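Local structure of N-alpha-acetyltransferase 35, NatC auxiliary subunit (Saccharomyces cerevisiae, 6YGA) at residues P85-L97 against H216-L230. The protein serves as the auxiliary subunit of the NatC N-terminal acetyltransferase, which acetylates the N-terminal methionine of the L-A virus Gag protein. Sequence-based numbering, arbitrary orientation.
Sequences PLASVAAIADRLL and HLTMLKHILKIIICL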
loop_
_atom_site.group_PDB
_atom_site.type_symbol
_atom_site.label_atom_id
_atom_site.label_comp_id
_atom_site.label_asym_id
_atom_site.label_seq_id
_atom_site.Cartn_x
_atom_site.Cartn_y
_atom_site.Cartn_z
ATOM N N PRO B 85 40.437 -11.086 9.952
ATOM C CA PRO B 85 39.747 -11.313 8.665
ATOM C C PRO B 85 38.505 -12.185 8.757
ATOM O O PRO B 85 37.462 -11.825 8.193
ATOM C CB PRO B 85 40.842 -11.961 7.804
ATOM C CG PRO B 85 42.127 -11.515 8.430
ATOM C CD PRO B 85 41.850 -11.489 9.900
ATOM N N LEU B 86 38.586 -13.335 9.433
ATOM C CA LEU B 86 37.423 -14.217 9.526
ATOM C C LEU B 86 36.263 -13.525 10.229
ATOM O O LEU B 86 35.125 -13.555 9.748
ATOM C CB LEU B 86 37.789 -15.511 10.252
ATOM C CG LEU B 86 36.577 -16.394 10.574
ATOM C CD1 LEU B 86 36.007 -17.023 9.306
ATOM C CD2 LEU B 86 36.910 -17.456 11.618
ATOM N N ALA B 87 36.533 -12.894 11.374
ATOM C CA ALA B 87 35.477 -12.193 12.094
ATOM C C ALA B 87 34.936 -11.020 11.285
ATOM O O ALA B 87 33.730 -10.749 11.304
ATOM C CB ALA B 87 35.992 -11.718 13.452
ATOM N N SER B 88 35.810 -10.314 10.562
ATOM C CA SER B 88 35.356 -9.168 9.778
ATOM C C SER B 88 34.547 -9.608 8.564
ATOM O O SER B 88 33.492 -9.029 8.276
ATOM C CB SER B 88 36.547 -8.311 9.349
ATOM O OG SER B 88 37.033 -7.538 10.433
ATOM N N VAL B 89 35.020 -10.625 7.839
ATOM C CA VAL B 89 34.267 -11.133 6.694
ATOM C C VAL B 89 32.921 -11.686 7.146
ATOM O O VAL B 89 31.890 -11.455 6.503
ATOM C CB VAL B 89 35.097 -12.185 5.933
ATOM C CG1 VAL B 89 34.201 -13.075 5.082
ATOM C CG2 VAL B 89 36.144 -11.498 5.063
ATOM N N ALA B 90 32.902 -12.405 8.272
ATOM C CA ALA B 90 31.639 -12.913 8.795
ATOM C C ALA B 90 30.714 -11.775 9.210
ATOM O O ALA B 90 29.499 -11.850 9.004
ATOM C CB ALA B 90 31.896 -13.857 9.969
ATOM N N ALA B 91 31.270 -10.710 9.793
ATOM C CA ALA B 91 30.438 -9.573 10.183
ATOM C C ALA B 91 29.922 -8.821 8.963
ATOM O O ALA B 91 28.789 -8.325 8.968
ATOM C CB ALA B 91 31.221 -8.637 11.102
ATOM N N ILE B 92 30.741 -8.716 7.914
ATOM C CA ILE B 92 30.302 -8.077 6.677
ATOM C C ILE B 92 29.157 -8.864 6.049
ATOM O O ILE B 92 28.124 -8.297 5.673
ATOM C CB ILE B 92 31.487 -7.929 5.704
ATOM C CG1 ILE B 92 32.459 -6.851 6.185
ATOM C CG2 ILE B 92 31.006 -7.593 4.305
ATOM C CD1 ILE B 92 33.708 -6.738 5.331
ATOM N N ALA B 93 29.320 -10.184 5.935
ATOM C CA ALA B 93 28.273 -11.002 5.332
ATOM C C ALA B 93 27.001 -10.974 6.169
ATOM O O ALA B 93 25.893 -10.936 5.624
ATOM C CB ALA B 93 28.765 -12.437 5.150
ATOM N N ASP B 94 27.140 -10.985 7.496
ATOM C CA ASP B 94 25.965 -10.973 8.361
ATOM C C ASP B 94 25.142 -9.707 8.168
ATOM O O ASP B 94 23.919 -9.769 8.002
ATOM C CB ASP B 94 26.389 -11.118 9.819
ATOM C CG ASP B 94 25.300 -10.700 10.778
ATOM O OD1 ASP B 94 24.244 -11.363 10.803
ATOM O OD2 ASP B 94 25.502 -9.704 11.505
ATOM N N ARG B 95 25.796 -8.543 8.195
ATOM C CA ARG B 95 25.062 -7.290 8.057
ATOM C C ARG B 95 24.420 -7.176 6.680
ATOM O O ARG B 95 23.318 -6.631 6.544
ATOM C CB ARG B 95 25.986 -6.104 8.328
ATOM C CG ARG B 95 25.366 -4.759 7.996
ATOM C CD ARG B 95 25.966 -3.645 8.828
ATOM N NE ARG B 95 25.385 -2.356 8.471
ATOM C CZ ARG B 95 25.562 -1.235 9.162
ATOM N NH1 ARG B 95 26.305 -1.237 10.259
ATOM N NH2 ARG B 95 24.990 -0.111 8.755
ATOM N N LEU B 96 25.089 -7.694 5.649
ATOM C CA LEU B 96 24.508 -7.666 4.311
ATOM C C LEU B 96 23.222 -8.483 4.251
ATOM O O LEU B 96 22.241 -8.060 3.628
ATOM C CB LEU B 96 25.522 -8.173 3.289
ATOM C CG LEU B 96 25.028 -8.251 1.844
ATOM C CD1 LEU B 96 24.679 -6.870 1.310
ATOM C CD2 LEU B 96 26.065 -8.926 0.964
ATOM N N LEU B 97 23.202 -9.652 4.897
ATOM C CA LEU B 97 21.984 -10.458 4.927
ATOM C C LEU B 97 20.876 -9.761 5.705
ATOM O O LEU B 97 19.705 -9.819 5.310
ATOM C CB LEU B 97 22.266 -11.836 5.523
ATOM C CG LEU B 97 22.927 -12.851 4.590
ATOM C CD1 LEU B 97 22.951 -14.236 5.222
ATOM C CD2 LEU B 97 22.208 -12.882 3.252
ATOM N N HIS B 216 32.620 -17.912 14.777
ATOM C CA HIS B 216 32.598 -17.071 13.584
ATOM C C HIS B 216 32.626 -17.915 12.316
ATOM O O HIS B 216 31.959 -17.587 11.328
ATOM C CB HIS B 216 33.775 -16.094 13.600
ATOM C CG HIS B 216 33.672 -15.032 14.652
ATOM N ND1 HIS B 216 34.013 -15.252 15.970
ATOM C CD2 HIS B 216 33.273 -13.739 14.578
ATOM C CE1 HIS B 216 33.826 -14.142 16.662
ATOM N NE2 HIS B 216 33.377 -13.209 15.842
ATOM N N LEU B 217 33.388 -19.012 12.327
ATOM C CA LEU B 217 33.438 -19.885 11.160
ATOM C C LEU B 217 32.102 -20.579 10.935
ATOM O O LEU B 217 31.632 -20.677 9.795
ATOM C CB LEU B 217 34.555 -20.913 11.318
ATOM C CG LEU B 217 34.741 -21.863 10.136
ATOM C CD1 LEU B 217 35.292 -21.118 8.928
ATOM C CD2 LEU B 217 35.649 -23.013 10.527
ATOM N N THR B 218 31.476 -21.069 12.008
ATOM C CA THR B 218 30.148 -21.662 11.885
ATOM C C THR B 218 29.152 -20.655 11.325
ATOM O O THR B 218 28.328 -20.993 10.467
ATOM C CB THR B 218 29.674 -22.181 13.244
ATOM O OG1 THR B 218 30.716 -22.951 13.857
ATOM C CG2 THR B 218 28.440 -23.054 13.082
HETATM N N MSE B 219 29.220 -19.411 11.793
HETATM C CA MSE B 219 28.382 -18.332 11.280
HETATM C C MSE B 219 28.520 -18.164 9.771
HETATM O O MSE B 219 27.526 -18.065 9.051
HETATM C CB MSE B 219 28.737 -17.018 11.972
HETATM C CG MSE B 219 27.928 -16.724 13.216
HETATM SE SE MSE B 219 26.255 -15.827 12.783
HETATM C CE MSE B 219 26.993 -14.130 12.143
ATOM N N LEU B 220 29.770 -18.127 9.304
ATOM C CA LEU B 220 30.025 -17.899 7.886
ATOM C C LEU B 220 29.548 -19.076 7.042
ATOM O O LEU B 220 29.065 -18.885 5.921
ATOM C CB LEU B 220 31.512 -17.631 7.661
ATOM C CG LEU B 220 31.896 -16.980 6.334
ATOM C CD1 LEU B 220 31.056 -15.738 6.100
ATOM C CD2 LEU B 220 33.380 -16.634 6.321
ATOM N N LYS B 221 29.673 -20.300 7.562
ATOM C CA LYS B 221 29.144 -21.461 6.854
ATOM C C LYS B 221 27.630 -21.370 6.701
ATOM O O LYS B 221 27.088 -21.647 5.624
ATOM C CB LYS B 221 29.532 -22.747 7.584
ATOM C CG LYS B 221 31.033 -23.005 7.668
ATOM C CD LYS B 221 31.322 -24.316 8.389
ATOM C CE LYS B 221 30.672 -25.494 7.677
ATOM N NZ LYS B 221 30.793 -26.757 8.459
ATOM N N HIS B 222 26.926 -20.979 7.767
ATOM C CA HIS B 222 25.471 -20.869 7.680
ATOM C C HIS B 222 25.058 -19.717 6.775
ATOM O O HIS B 222 24.082 -19.831 6.024
ATOM C CB HIS B 222 24.861 -20.700 9.070
ATOM C CG HIS B 222 24.755 -21.975 9.848
ATOM N ND1 HIS B 222 25.479 -22.207 10.998
ATOM C CD2 HIS B 222 24.005 -23.085 9.647
ATOM C CE1 HIS B 222 25.184 -23.406 11.468
ATOM N NE2 HIS B 222 24.293 -23.960 10.668
ATOM N N ILE B 223 25.778 -18.595 6.843
ATOM C CA ILE B 223 25.491 -17.463 5.964
ATOM C C ILE B 223 25.622 -17.880 4.504
ATOM O O ILE B 223 24.762 -17.572 3.670
ATOM C CB ILE B 223 26.418 -16.279 6.298
ATOM C CG1 ILE B 223 25.992 -15.616 7.608
ATOM C CG2 ILE B 223 26.432 -15.266 5.170
ATOM C CD1 ILE B 223 26.899 -14.484 8.035
ATOM N N LEU B 224 26.696 -18.606 4.182
ATOM C CA LEU B 224 26.925 -19.032 2.805
ATOM C C LEU B 224 25.795 -19.926 2.304
ATOM O O LEU B 224 25.333 -19.774 1.167
ATOM C CB LEU B 224 28.269 -19.752 2.700
ATOM C CG LEU B 224 29.130 -19.425 1.480
ATOM C CD1 LEU B 224 29.467 -17.960 1.462
ATOM C CD2 LEU B 224 30.402 -20.232 1.498
ATOM N N LYS B 225 25.335 -20.862 3.137
ATOM C CA LYS B 225 24.259 -21.753 2.714
ATOM C C LYS B 225 22.937 -21.005 2.596
ATOM O O LYS B 225 22.109 -21.332 1.738
ATOM C CB LYS B 225 24.123 -22.924 3.684
ATOM C CG LYS B 225 25.315 -23.863 3.729
ATOM C CD LYS B 225 25.041 -25.030 4.665
ATOM C CE LYS B 225 26.160 -26.058 4.620
ATOM N NZ LYS B 225 25.885 -27.228 5.502
ATOM N N ILE B 226 22.718 -20.007 3.457
ATOM C CA ILE B 226 21.519 -19.177 3.351
ATOM C C ILE B 226 21.493 -18.459 2.008
ATOM O O ILE B 226 20.468 -18.432 1.315
ATOM C CB ILE B 226 21.445 -18.180 4.525
ATOM C CG1 ILE B 226 21.020 -18.884 5.816
ATOM C CG2 ILE B 226 20.481 -17.044 4.214
ATOM C CD1 ILE B 226 20.895 -17.947 7.003
ATOM N N ILE B 227 22.632 -17.884 1.611
ATOM C CA ILE B 227 22.708 -17.179 0.335
ATOM C C ILE B 227 22.408 -18.127 -0.821
ATOM O O ILE B 227 21.715 -17.760 -1.777
ATOM C CB ILE B 227 24.083 -16.502 0.183
ATOM C CG1 ILE B 227 24.276 -15.453 1.284
ATOM C CG2 ILE B 227 24.226 -15.857 -1.189
ATOM C CD1 ILE B 227 25.586 -14.697 1.203
ATOM N N ILE B 228 22.905 -19.365 -0.741
ATOM C CA ILE B 228 22.607 -20.365 -1.766
ATOM C C ILE B 228 21.103 -20.595 -1.868
ATOM O O ILE B 228 20.548 -20.703 -2.968
ATOM C CB ILE B 228 23.364 -21.674 -1.472
ATOM C CG1 ILE B 228 24.864 -21.482 -1.707
ATOM C CG2 ILE B 228 22.817 -22.819 -2.314
ATOM C CD1 ILE B 228 25.690 -22.726 -1.471
ATOM N N CYS B 229 20.419 -20.662 -0.724
ATOM C CA CYS B 229 18.974 -20.862 -0.738
ATOM C C CYS B 229 18.254 -19.679 -1.372
ATOM O O CYS B 229 17.275 -19.862 -2.104
ATOM C CB CYS B 229 18.465 -21.099 0.682
ATOM S SG CYS B 229 19.116 -22.592 1.465
ATOM N N LEU B 230 18.717 -18.455 -1.102
ATOM C CA LEU B 230 18.073 -17.283 -1.687
ATOM C C LEU B 230 18.261 -17.252 -3.198
ATOM O O LEU B 230 17.373 -16.801 -3.931
ATOM C CB LEU B 230 18.619 -16.002 -1.052
ATOM C CG LEU B 230 18.374 -15.810 0.449
ATOM C CD1 LEU B 230 19.224 -14.672 1.004
ATOM C CD2 LEU B 230 16.901 -15.559 0.718
#
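With CG beside the backbone N and anti to the carbonyl carbon (chi1 -79°), L97 extends over the helix 216-230 and fits as a knob into the hole formed by I223, I226, I227 and L230. Its two methyls divide that hole: CD1 lies 3.6 Å from I223 CG2 and also meets I226 CG2, whereas CD2 faces I227 CG1 and L230 CD1. I223 answers as a knob in the opposite sense, among A90, A93, D94 and L97. Its extended chain (chi2 177°) carries CD1 to the backbone of 85-97, 3.5 Å from D94 N, while CG2 rests on A93 CB. One turn earlier, L220 enters the hole made by L86, V89, A90 and A93; CD1 comes to 3.9 Å from A90 CA and CD2 touches both V89 CG1 and L86 CD1. A90 and A93 direct their CB atoms at helix 216-230, while A87 lies to the side, and the axes approach to 9.2 Å at a crossing angle of 37°, with both helices running broadly the same way. At the N-terminal end, H216 brings CD2 of its ring obliquely to A87 CB, 3.6 Å away. No hydrogen bond joins the segments, and the knobs-into-holes packing is essentially apolar. D94 offers CB to the CE methyl of selenomethionine M219, but its OD2 forms a salt bridge with R98 and OD1 a hydrogen bond with the Y297 hydroxyl. The pair belongs to a helical bundle: helix 142-167 receives L96 and L224, helix 193-209 packs against L224 and I228, and helix 245-260 covers M219 and H222.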